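Long-range contacts in 6-O-methylguanine DNA methyltransferase (Enterococcus faecalis, PDB 2B6C), which is of unproven function but probably binds DNA and takes part in the repair of alkylated bases, as AlkD-like helical-repeat proteins do: residues A62-T67 / K95-Q100; D77-N82 / D108-F113; S182-S187 / G211-A216. All coordinates share one frame; numbering follows the deposited sequence.

Interaction 1 of 3, residues A62-T67 / K95-Q100. With SO4 (sulfate ion), chain I.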
loop_
_atom_site.group_PDB
_atom_site.type_symbol
_atom_site.label_atom_id
_atom_site.label_comp_id
_atom_site.label_asym_id
_atom_site.label_seq_id
_atom_site.Cartn_x
_atom_site.Cartn_y
_atom_site.Cartn_z
ATOM N N ALA B 62 -10.318 0.052 -21.072
ATOM C CA ALA B 62 -10.228 -1.093 -22.010
ATOM C C ALA B 62 -10.619 -2.455 -21.411
ATOM O O ALA B 62 -11.387 -3.185 -22.035
ATOM C CB ALA B 62 -8.857 -1.162 -22.697
ATOM N N TYR B 63 -10.156 -2.786 -20.197
ATOM C CA TYR B 63 -10.587 -4.042 -19.545
ATOM C C TYR B 63 -12.094 -4.057 -19.237
ATOM O O TYR B 63 -12.756 -5.092 -19.360
ATOM C CB TYR B 63 -9.774 -4.333 -18.279
ATOM C CG TYR B 63 -8.391 -4.891 -18.582
ATOM C CD1 TYR B 63 -8.224 -6.224 -18.945
ATOM C CD2 TYR B 63 -7.263 -4.084 -18.506
ATOM C CE1 TYR B 63 -6.970 -6.728 -19.258
ATOM C CE2 TYR B 63 -6.021 -4.560 -18.807
ATOM C CZ TYR B 63 -5.866 -5.892 -19.185
ATOM O OH TYR B 63 -4.616 -6.384 -19.478
ATOM N N TYR B 64 -12.647 -2.908 -18.842
ATOM C CA TYR B 64 -14.061 -2.855 -18.478
ATOM C C TYR B 64 -14.923 -3.108 -19.702
ATOM O O TYR B 64 -15.974 -3.721 -19.617
ATOM C CB TYR B 64 -14.424 -1.510 -17.832
ATOM C CG TYR B 64 -15.604 -1.631 -16.884
ATOM C CD1 TYR B 64 -15.413 -2.076 -15.577
ATOM C CD2 TYR B 64 -16.909 -1.358 -17.310
ATOM C CE1 TYR B 64 -16.480 -2.209 -14.714
ATOM C CE2 TYR B 64 -18.022 -1.495 -16.434
ATOM C CZ TYR B 64 -17.787 -1.906 -15.142
ATOM O OH TYR B 64 -18.838 -2.066 -14.246
ATOM N N GLN B 65 -14.443 -2.687 -20.868
ATOM C CA GLN B 65 -15.248 -2.832 -22.069
ATOM C C GLN B 65 -15.035 -4.182 -22.802
ATOM O O GLN B 65 -15.733 -4.469 -23.764
ATOM C CB GLN B 65 -15.074 -1.607 -22.984
ATOM C CG GLN B 65 -15.323 -0.211 -22.289
ATOM C CD GLN B 65 -16.693 -0.067 -21.538
ATOM O OE1 GLN B 65 -17.696 -0.727 -21.876
ATOM N NE2 GLN B 65 -16.729 0.829 -20.527
ATOM N N LYS B 66 -14.115 -5.025 -22.323
ATOM C CA LYS B 66 -13.971 -6.374 -22.863
ATOM C C LYS B 66 -15.229 -7.199 -22.535
ATOM O O LYS B 66 -15.938 -6.895 -21.583
ATOM C CB LYS B 66 -12.685 -7.046 -22.333
ATOM C CG LYS B 66 -11.402 -6.480 -22.961
ATOM C CD LYS B 66 -10.067 -7.049 -22.429
ATOM C CE LYS B 66 -9.762 -8.468 -22.964
ATOM N NZ LYS B 66 -9.616 -8.629 -24.489
ATOM N N THR B 67 -15.461 -8.266 -23.303
ATOM C CA THR B 67 -16.699 -9.008 -23.263
ATOM C C THR B 67 -16.926 -9.791 -21.999
ATOM O O THR B 67 -17.989 -9.696 -21.388
ATOM C CB THR B 67 -16.782 -9.965 -24.481
ATOM O OG1 THR B 67 -16.922 -9.164 -25.647
ATOM C CG2 THR B 67 -18.010 -10.905 -24.368
ATOM N N LYS B 95 -17.424 7.083 -10.751
ATOM C CA LYS B 95 -18.846 6.831 -10.496
ATOM C C LYS B 95 -19.589 6.464 -11.791
ATOM O O LYS B 95 -20.549 5.697 -11.748
ATOM C CB LYS B 95 -19.533 8.007 -9.745
ATOM C CG LYS B 95 -21.085 7.953 -9.844
ATOM C CD LYS B 95 -21.834 8.800 -8.834
ATOM C CE LYS B 95 -23.356 8.725 -9.098
ATOM N NZ LYS B 95 -23.685 9.282 -10.454
ATOM N N ALA B 96 -19.116 6.977 -12.936
ATOM C CA ALA B 96 -19.682 6.628 -14.230
ATOM C C ALA B 96 -19.718 5.114 -14.500
ATOM O O ALA B 96 -20.544 4.654 -15.289
ATOM C CB ALA B 96 -18.978 7.393 -15.409
ATOM N N TYR B 97 -18.833 4.348 -13.870
ATOM C CA TYR B 97 -18.775 2.898 -14.081
ATOM C C TYR B 97 -19.801 2.105 -13.271
ATOM O O TYR B 97 -20.159 0.995 -13.659
ATOM C CB TYR B 97 -17.403 2.330 -13.731
ATOM C CG TYR B 97 -16.296 2.621 -14.710
ATOM C CD1 TYR B 97 -16.227 1.962 -15.929
ATOM C CD2 TYR B 97 -15.287 3.539 -14.389
ATOM C CE1 TYR B 97 -15.182 2.221 -16.834
ATOM C CE2 TYR B 97 -14.240 3.817 -15.280
ATOM C CZ TYR B 97 -14.193 3.153 -16.502
ATOM O OH TYR B 97 -13.146 3.414 -17.391
ATOM N N VAL B 98 -20.277 2.649 -12.161
ATOM C CA VAL B 98 -21.123 1.881 -11.249
ATOM C C VAL B 98 -22.411 1.300 -11.920
ATOM O O VAL B 98 -22.655 0.107 -11.825
ATOM C CB VAL B 98 -21.397 2.664 -9.926
ATOM C CG1 VAL B 98 -22.462 1.941 -9.082
ATOM C CG2 VAL B 98 -20.090 2.848 -9.135
ATOM N N PRO B 99 -23.178 2.137 -12.662
ATOM C CA PRO B 99 -24.317 1.644 -13.425
ATOM C C PRO B 99 -23.974 0.845 -14.717
ATOM O O PRO B 99 -24.874 0.167 -15.256
ATOM C CB PRO B 99 -25.083 2.930 -13.830
ATOM C CG PRO B 99 -24.308 4.069 -13.393
ATOM C CD PRO B 99 -23.010 3.602 -12.787
ATOM N N GLN B 100 -22.728 0.918 -15.205
ATOM C CA GLN B 100 -22.329 0.144 -16.391
ATOM C C GLN B 100 -22.046 -1.332 -16.097
ATOM O O GLN B 100 -21.276 -1.655 -15.165
ATOM C CB GLN B 100 -21.108 0.728 -17.098
ATOM C CG GLN B 100 -21.159 2.185 -17.497
ATOM C CD GLN B 100 -19.819 2.589 -18.146
ATOM O OE1 GLN B 100 -19.300 1.883 -19.017
ATOM N NE2 GLN B 100 -19.255 3.700 -17.712
HETATM S S SO4 I . -27.752 8.685 -11.137
HETATM O O1 SO4 I . -27.387 8.841 -12.545
HETATM O O2 SO4 I . -28.766 9.684 -10.736
HETATM O O3 SO4 I . -26.560 8.971 -10.317
HETATM O O4 SO4 I . -28.248 7.311 -10.916
HETATM O O HOH W 1 -20.248 -0.303 -20.297
#
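Two tyrosine rings make the apolar part of this contact. Y97, on a short 3-10 turn, lays its CD1-CE1 edge over one face of Y64, from the C-terminal end of helix 53-65. The edge-to-face pair has its centroids 4.9 Å apart and its planes at 59°; CD1 of Y97 stands 3.6 Å above the Y64 plane, toward the rim of the ring. With CG of Y64 anti to the backbone N (chi1 -153°), the ring reaches across the gap and carries its hydroxyl past Y97 to the backbone of Q100.

The hydrogen bonds use the polar ends of Y64 and Q65. Y64 OH donates to Q100 O over a short 2.6 Å, tilted out of the carbonyl plane. The same hydroxyl is also hydrogen-bonded to W110 NE1, so a tyrosine suits this buried place by filling space and joining two polar partners. Nearer the surface, Q65 NE2 donates to Q100 OE1 (3.2 Å, 164°) in the carbonyl plane, the two amides being nearly coplanar. A water donates to OE1 of both glutamines, closing a small polar ring, while Q100 NE2 turns back to A96 O at 2.9 Å and fixes the rotation of its amide. Y97 OH is held by E61.

Away from the contact with 62-67, K95 NZ donates to O3 of a sulfate (2.9 Å), probably from the crystallisation liquor and also bound at E136, N137 and N140. The whole is an inter-helix junction of the AlkD-like helical-repeat fold, pinning the end of one helix to the loop that enters helix 104-120.

Interaction 2 of 3, residues D77-N82 / D108-F113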
loop_
_atom_site.group_PDB
_atom_site.type_symbol
_atom_site.label_atom_id
_atom_site.label_comp_id
_atom_site.label_asym_id
_atom_site.label_seq_id
_atom_site.Cartn_x
_atom_site.Cartn_y
_atom_site.Cartn_z
ATOM N N ASP B 77 -10.029 -4.303 -10.009
ATOM C CA ASP B 77 -8.777 -4.607 -9.283
ATOM C C ASP B 77 -7.687 -3.584 -9.629
ATOM O O ASP B 77 -6.922 -3.197 -8.773
ATOM C CB ASP B 77 -8.257 -6.035 -9.575
ATOM C CG ASP B 77 -8.944 -7.101 -8.740
ATOM O OD1 ASP B 77 -9.657 -6.770 -7.746
ATOM O OD2 ASP B 77 -8.776 -8.293 -9.087
ATOM N N LEU B 78 -7.625 -3.151 -10.884
ATOM C CA LEU B 78 -6.664 -2.110 -11.263
ATOM C C LEU B 78 -6.888 -0.805 -10.490
ATOM O O LEU B 78 -5.929 -0.151 -10.036
ATOM C CB LEU B 78 -6.690 -1.823 -12.774
ATOM C CG LEU B 78 -6.057 -2.915 -13.635
ATOM C CD1 LEU B 78 -6.442 -2.717 -15.102
ATOM C CD2 LEU B 78 -4.535 -2.884 -13.503
ATOM N N ALA B 79 -8.154 -0.450 -10.343
ATOM C CA ALA B 79 -8.554 0.718 -9.606
ATOM C C ALA B 79 -8.289 0.517 -8.119
ATOM O O ALA B 79 -7.690 1.368 -7.460
ATOM C CB ALA B 79 -10.050 1.035 -9.880
ATOM N N LEU B 80 -8.716 -0.619 -7.588
ATOM C CA LEU B 80 -8.490 -0.934 -6.180
ATOM C C LEU B 80 -7.002 -0.922 -5.779
ATOM O O LEU B 80 -6.634 -0.393 -4.737
ATOM C CB LEU B 80 -9.060 -2.308 -5.869
ATOM C CG LEU B 80 -10.446 -2.349 -5.274
ATOM C CD1 LEU B 80 -10.999 -3.747 -5.572
ATOM C CD2 LEU B 80 -10.280 -2.095 -3.752
ATOM N N GLN B 81 -6.163 -1.545 -6.602
ATOM C CA GLN B 81 -4.711 -1.591 -6.359
ATOM C C GLN B 81 -4.017 -0.229 -6.402
ATOM O O GLN B 81 -2.976 -0.050 -5.788
ATOM C CB GLN B 81 -4.028 -2.533 -7.369
ATOM C CG GLN B 81 -4.320 -4.023 -7.157
ATOM C CD GLN B 81 -4.401 -4.466 -5.689
ATOM O OE1 GLN B 81 -5.497 -4.578 -5.112
ATOM N NE2 GLN B 81 -3.252 -4.738 -5.091
ATOM N N ASN B 82 -4.572 0.703 -7.165
ATOM C CA ASN B 82 -3.989 2.019 -7.348
ATOM C C ASN B 82 -4.801 3.104 -6.637
ATOM O O ASN B 82 -4.700 4.284 -6.973
ATOM C CB ASN B 82 -3.862 2.327 -8.850
ATOM C CG ASN B 82 -2.845 1.424 -9.533
ATOM O OD1 ASN B 82 -1.649 1.727 -9.545
ATOM N ND2 ASN B 82 -3.311 0.301 -10.094
ATOM N N ASP B 108 -20.710 -4.181 -5.897
ATOM C CA ASP B 108 -20.093 -4.415 -4.597
ATOM C C ASP B 108 -18.579 -4.309 -4.710
ATOM O O ASP B 108 -17.937 -3.828 -3.793
ATOM C CB ASP B 108 -20.493 -5.785 -4.000
ATOM C CG ASP B 108 -21.965 -5.856 -3.595
ATOM O OD1 ASP B 108 -22.654 -4.808 -3.544
ATOM O OD2 ASP B 108 -22.455 -6.988 -3.303
ATOM N N ALA B 109 -17.995 -4.781 -5.817
ATOM C CA ALA B 109 -16.548 -4.508 -6.067
ATOM C C ALA B 109 -16.265 -3.002 -6.194
ATOM O O ALA B 109 -15.307 -2.510 -5.596
ATOM C CB ALA B 109 -16.019 -5.276 -7.280
ATOM N N TRP B 110 -17.078 -2.256 -6.963
ATOM C CA TRP B 110 -16.937 -0.778 -6.992
ATOM C C TRP B 110 -17.114 -0.134 -5.607
ATOM O O TRP B 110 -16.391 0.801 -5.263
ATOM C CB TRP B 110 -17.916 -0.086 -7.962
ATOM C CG TRP B 110 -17.510 -0.204 -9.401
ATOM C CD1 TRP B 110 -18.229 -0.795 -10.425
ATOM C CD2 TRP B 110 -16.298 0.288 -9.992
ATOM N NE1 TRP B 110 -17.528 -0.702 -11.605
ATOM C CE2 TRP B 110 -16.349 -0.035 -11.375
ATOM C CE3 TRP B 110 -15.180 0.994 -9.488
ATOM C CZ2 TRP B 110 -15.305 0.278 -12.264
ATOM C CZ3 TRP B 110 -14.144 1.334 -10.382
ATOM C CH2 TRP B 110 -14.218 0.969 -11.760
ATOM N N ARG B 111 -18.072 -0.639 -4.829
ATOM C CA ARG B 111 -18.340 -0.104 -3.508
ATOM C C ARG B 111 -17.086 -0.215 -2.624
ATOM O O ARG B 111 -16.731 0.742 -1.898
ATOM C CB ARG B 111 -19.545 -0.798 -2.847
ATOM C CG ARG B 111 -19.764 -0.348 -1.360
ATOM C CD ARG B 111 -19.060 -1.316 -0.396
ATOM N NE ARG B 111 -19.720 -2.619 -0.457
ATOM C CZ ARG B 111 -19.200 -3.746 0.008
ATOM N NH1 ARG B 111 -18.008 -3.726 0.579
ATOM N NH2 ARG B 111 -19.881 -4.884 -0.084
ATOM N N LYS B 112 -16.432 -1.370 -2.707
ATOM C CA LYS B 112 -15.142 -1.603 -2.050
ATOM C C LYS B 112 -14.080 -0.609 -2.468
ATOM O O LYS B 112 -13.358 -0.132 -1.626
ATOM C CB LYS B 112 -14.638 -3.033 -2.266
ATOM C CG LYS B 112 -15.384 -4.010 -1.436
ATOM C CD LYS B 112 -15.079 -5.480 -1.816
ATOM C CE LYS B 112 -16.317 -6.371 -1.630
ATOM N NZ LYS B 112 -15.976 -7.820 -1.429
ATOM N N PHE B 113 -13.996 -0.296 -3.762
ATOM C CA PHE B 113 -13.121 0.775 -4.219
ATOM C C PHE B 113 -13.431 2.136 -3.568
ATOM O O PHE B 113 -12.510 2.796 -3.042
ATOM C CB PHE B 113 -13.121 0.881 -5.746
ATOM C CG PHE B 113 -12.413 2.090 -6.253
ATOM C CD1 PHE B 113 -11.007 2.148 -6.245
ATOM C CD2 PHE B 113 -13.137 3.179 -6.726
ATOM C CE1 PHE B 113 -10.338 3.273 -6.730
ATOM C CE2 PHE B 113 -12.502 4.302 -7.194
ATOM C CZ PHE B 113 -11.081 4.350 -7.214
#
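A79 and F113 form the centre of this contact, the methyl group set over the face of the ring. A79 CB lies 4.2 Å from the F113 centroid and 26° off the ring normal, which makes a CH-pi contact. The small residue suits the place because the phenyl group comes close to the helix itself: F113 CE1 is 3.3 Å from A79 O, so the ring rests on backbone as well as on the methyl. CG of F113 is anti to the backbone N (chi1 171°), an arrangement that swings the ring out from its own helix and across to the other.

L80 comes in beside F113, along its stem. Its CG is 4.2 Å from F113 CB, and its CD2 branch lies against the backbone of the neighbouring helix, 4.2 Å from K112 O. A branched aliphatic chain suits this place, where it meets the stem of F113 and the backbone beside it. K112 borders this side with its backbone, while its long chain leads away from the contact.

W110 reaches the same methyl from another direction, roughly at right angles to F113. The far end of its indole, at CZ3, is 4.1 Å from A79 CB and approaches obliquely; the single methyl is thus shared by two aromatic groups. No hydrogen bond crosses between the segments. Within 77-82, N82 ND2 bonds L78 O at 2.7 Å, nearly straight, and also S48 OG.

The segments 77-81 and 108-113 run nearly parallel, their axes approaching to 9.6 Å at 15°. I60 of helix 53-65 also touches A79, F94 of helix 88-94 meets the F113 ring edge to face, the indole of W110 lies near-parallel to the ring of Y97, and W181 of helix 173-186 touches D108 and R111.

Interaction 3 of 3, residues S182-S187 / G211-A216. With SO4 (sulfate ion), chain J.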
loop_
_atom_site.group_PDB
_atom_site.type_symbol
_atom_site.label_atom_id
_atom_site.label_comp_id
_atom_site.label_asym_id
_atom_site.label_seq_id
_atom_site.Cartn_x
_atom_site.Cartn_y
_atom_site.Cartn_z
ATOM N N SER B 182 -25.910 -2.962 5.934
ATOM C CA SER B 182 -25.328 -1.739 6.509
ATOM C C SER B 182 -25.579 -1.737 8.024
ATOM O O SER B 182 -24.718 -1.304 8.791
ATOM C CB SER B 182 -25.863 -0.474 5.845
ATOM O OG SER B 182 -27.133 -0.140 6.380
ATOM N N LEU B 183 -26.724 -2.291 8.437
ATOM C CA LEU B 183 -27.087 -2.366 9.858
ATOM C C LEU B 183 -26.347 -3.483 10.570
ATOM O O LEU B 183 -25.796 -3.265 11.654
ATOM C CB LEU B 183 -28.602 -2.469 10.041
ATOM C CG LEU B 183 -29.320 -1.186 9.614
ATOM C CD1 LEU B 183 -30.816 -1.435 9.458
ATOM C CD2 LEU B 183 -29.004 0.006 10.532
ATOM N N ARG B 184 -26.298 -4.653 9.932
ATOM C CA ARG B 184 -25.507 -5.782 10.400
ATOM C C ARG B 184 -24.048 -5.415 10.694
ATOM O O ARG B 184 -23.563 -5.674 11.797
ATOM C CB ARG B 184 -25.573 -6.923 9.389
ATOM C CG ARG B 184 -24.924 -8.215 9.788
ATOM C CD ARG B 184 -25.100 -9.097 8.607
ATOM N NE ARG B 184 -24.804 -10.490 8.837
ATOM C CZ ARG B 184 -25.687 -11.487 8.807
ATOM N NH1 ARG B 184 -26.989 -11.274 8.647
ATOM N NH2 ARG B 184 -25.258 -12.718 8.991
ATOM N N GLN B 185 -23.371 -4.797 9.728
ATOM C CA GLN B 185 -21.963 -4.400 9.894
ATOM C C GLN B 185 -21.773 -3.354 10.973
ATOM O O GLN B 185 -20.853 -3.464 11.820
ATOM C CB GLN B 185 -21.399 -3.833 8.577
ATOM C CG GLN B 185 -21.006 -4.900 7.545
ATOM C CD GLN B 185 -19.968 -5.864 8.106
ATOM O OE1 GLN B 185 -20.257 -7.036 8.317
ATOM N NE2 GLN B 185 -18.743 -5.368 8.326
ATOM N N TYR B 186 -22.599 -2.308 10.922
ATOM C CA TYR B 186 -22.463 -1.252 11.907
ATOM C C TYR B 186 -22.787 -1.720 13.342
ATOM O O TYR B 186 -22.170 -1.230 14.308
ATOM C CB TYR B 186 -23.225 0.010 11.508
ATOM C CG TYR B 186 -22.867 1.187 12.373
ATOM C CD1 TYR B 186 -21.514 1.496 12.636
ATOM C CD2 TYR B 186 -23.868 1.998 12.934
ATOM C CE1 TYR B 186 -21.167 2.568 13.449
ATOM C CE2 TYR B 186 -23.525 3.092 13.762
ATOM C CZ TYR B 186 -22.173 3.365 14.003
ATOM O OH TYR B 186 -21.831 4.425 14.805
ATOM N N SER B 187 -23.691 -2.690 13.493
ATOM C CA SER B 187 -23.978 -3.251 14.837
ATOM C C SER B 187 -22.772 -3.888 15.528
ATOM O O SER B 187 -22.776 -4.093 16.747
ATOM C CB SER B 187 -25.120 -4.268 14.787
ATOM O OG SER B 187 -24.678 -5.469 14.177
ATOM N N GLY B 211 -30.239 -6.992 9.553
ATOM C CA GLY B 211 -29.585 -6.042 10.453
ATOM C C GLY B 211 -29.604 -6.380 11.930
ATOM O O GLY B 211 -28.853 -5.798 12.707
ATOM N N SER B 212 -30.462 -7.310 12.346
ATOM C CA SER B 212 -30.554 -7.600 13.769
ATOM C C SER B 212 -29.809 -8.881 14.185
ATOM O O SER B 212 -29.903 -9.307 15.338
ATOM C CB SER B 212 -32.013 -7.607 14.228
ATOM O OG SER B 212 -32.667 -8.739 13.733
ATOM N N LYS B 213 -29.048 -9.474 13.264
ATOM C CA LYS B 213 -28.300 -10.699 13.565
ATOM C C LYS B 213 -27.502 -10.645 14.877
ATOM O O LYS B 213 -27.565 -11.595 15.680
ATOM C CB LYS B 213 -27.365 -11.121 12.426
ATOM C CG LYS B 213 -26.582 -12.360 12.849
ATOM C CD LYS B 213 -25.974 -13.128 11.709
ATOM C CE LYS B 213 -25.711 -14.590 12.109
ATOM N NZ LYS B 213 -24.645 -15.190 11.239
ATOM N N TYR B 214 -26.789 -9.533 15.109
ATOM C CA TYR B 214 -25.940 -9.394 16.298
ATOM C C TYR B 214 -26.542 -8.651 17.452
ATOM O O TYR B 214 -25.818 -8.218 18.350
ATOM C CB TYR B 214 -24.565 -8.794 15.946
ATOM C CG TYR B 214 -23.873 -9.638 14.929
ATOM C CD1 TYR B 214 -23.805 -9.241 13.591
ATOM C CD2 TYR B 214 -23.344 -10.876 15.283
ATOM C CE1 TYR B 214 -23.207 -10.056 12.639
ATOM C CE2 TYR B 214 -22.737 -11.685 14.350
ATOM C CZ TYR B 214 -22.677 -11.276 13.036
ATOM O OH TYR B 214 -22.069 -12.102 12.124
ATOM N N LEU B 215 -27.852 -8.495 17.462
ATOM C CA LEU B 215 -28.483 -7.870 18.608
ATOM C C LEU B 215 -29.011 -8.959 19.542
ATOM O O LEU B 215 -29.593 -9.939 19.073
ATOM C CB LEU B 215 -29.576 -6.908 18.157
ATOM C CG LEU B 215 -29.154 -5.924 17.056
ATOM C CD1 LEU B 215 -30.360 -5.125 16.572
ATOM C CD2 LEU B 215 -28.004 -4.998 17.495
ATOM N N ALA B 216 -28.768 -8.813 20.847
ATOM C CA ALA B 216 -29.298 -9.758 21.850
ATOM C C ALA B 216 -30.848 -9.842 21.857
ATOM O O ALA B 216 -31.522 -8.832 21.619
ATOM C CB ALA B 216 -28.774 -9.374 23.233
HETATM S S SO4 J . -21.352 -11.786 8.455
HETATM O O1 SO4 J . -20.733 -13.088 8.630
HETATM O O2 SO4 J . -22.619 -11.942 7.745
HETATM O O3 SO4 J . -20.454 -10.973 7.642
HETATM O O4 SO4 J . -21.612 -11.147 9.741
HETATM O O HOH W 2 -26.878 -7.157 13.804
#
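One water is gripped by three groups from both segments: it donates to S187 OG and to G211 O (2.6 Å), and accepts from Y214 N. The water thereby joins the C-terminal end of helix 173-186 to a type I beta turn, S212 to L215, in this AlkD-like helical-repeat fold. The serine suits its place because one small hydroxyl can serve two partners: OG, set between the backbone N and the carbonyl carbon (chi1 73°), also donates to R184 O at 2.6 Å, a helix-end carbonyl within its own segment.

Close backbone packing brings the segments together just before the turn. G211, without a side chain, lets its CA sit 3.7 Å from L183 CB and against R184 N.

On the outer side R184 and Y214 converge on a sulfate, probably from the crystallisation liquor. Y214 OH donates to O4 at 2.6 Å; R184 NE makes weak bonds to O4 and O2, the former nearly straight (173°). The arginine chain, extended from CG to NE, runs past the ring, its CG 3.8 Å from Y214 CE1 at the ring edge, and the guanidinium plane is turned 83° from the ring. K213 lies over one face of the guanidinium; the details of that approach are doubtful in the model. A salt bridge from R184 NH1 to E210 gives the positive charge a protein partner besides the anion. Beside the water, where V194 of helix 191-200 also touches the serine, L215 CD2 packs on the S187 methylene, 4.0 Å from S187 CB.

From the N terminus, the chain leaves helix 53-65, passes helices 69-81 and 88-94, and closes a loop of 27 residues at interaction 1. Interaction 2 starts within that loop and ends beyond it, on helix 104-120, so the two cross: the segments alternate. Their centres are 12 Å apart and they touch, chiefly where W110 meets Y64 and Y97, with Y63 on L78 and V98 on W110 besides, tying four successive helices into one block. Interaction 3 follows in series, closing a separate loop from helix 173-186 over 191-200 and 205-211. Its centre lies 32 Å from that of interaction 1, across the middle of the chain, and it ties helix 173-186 to the loop after helix 205-211.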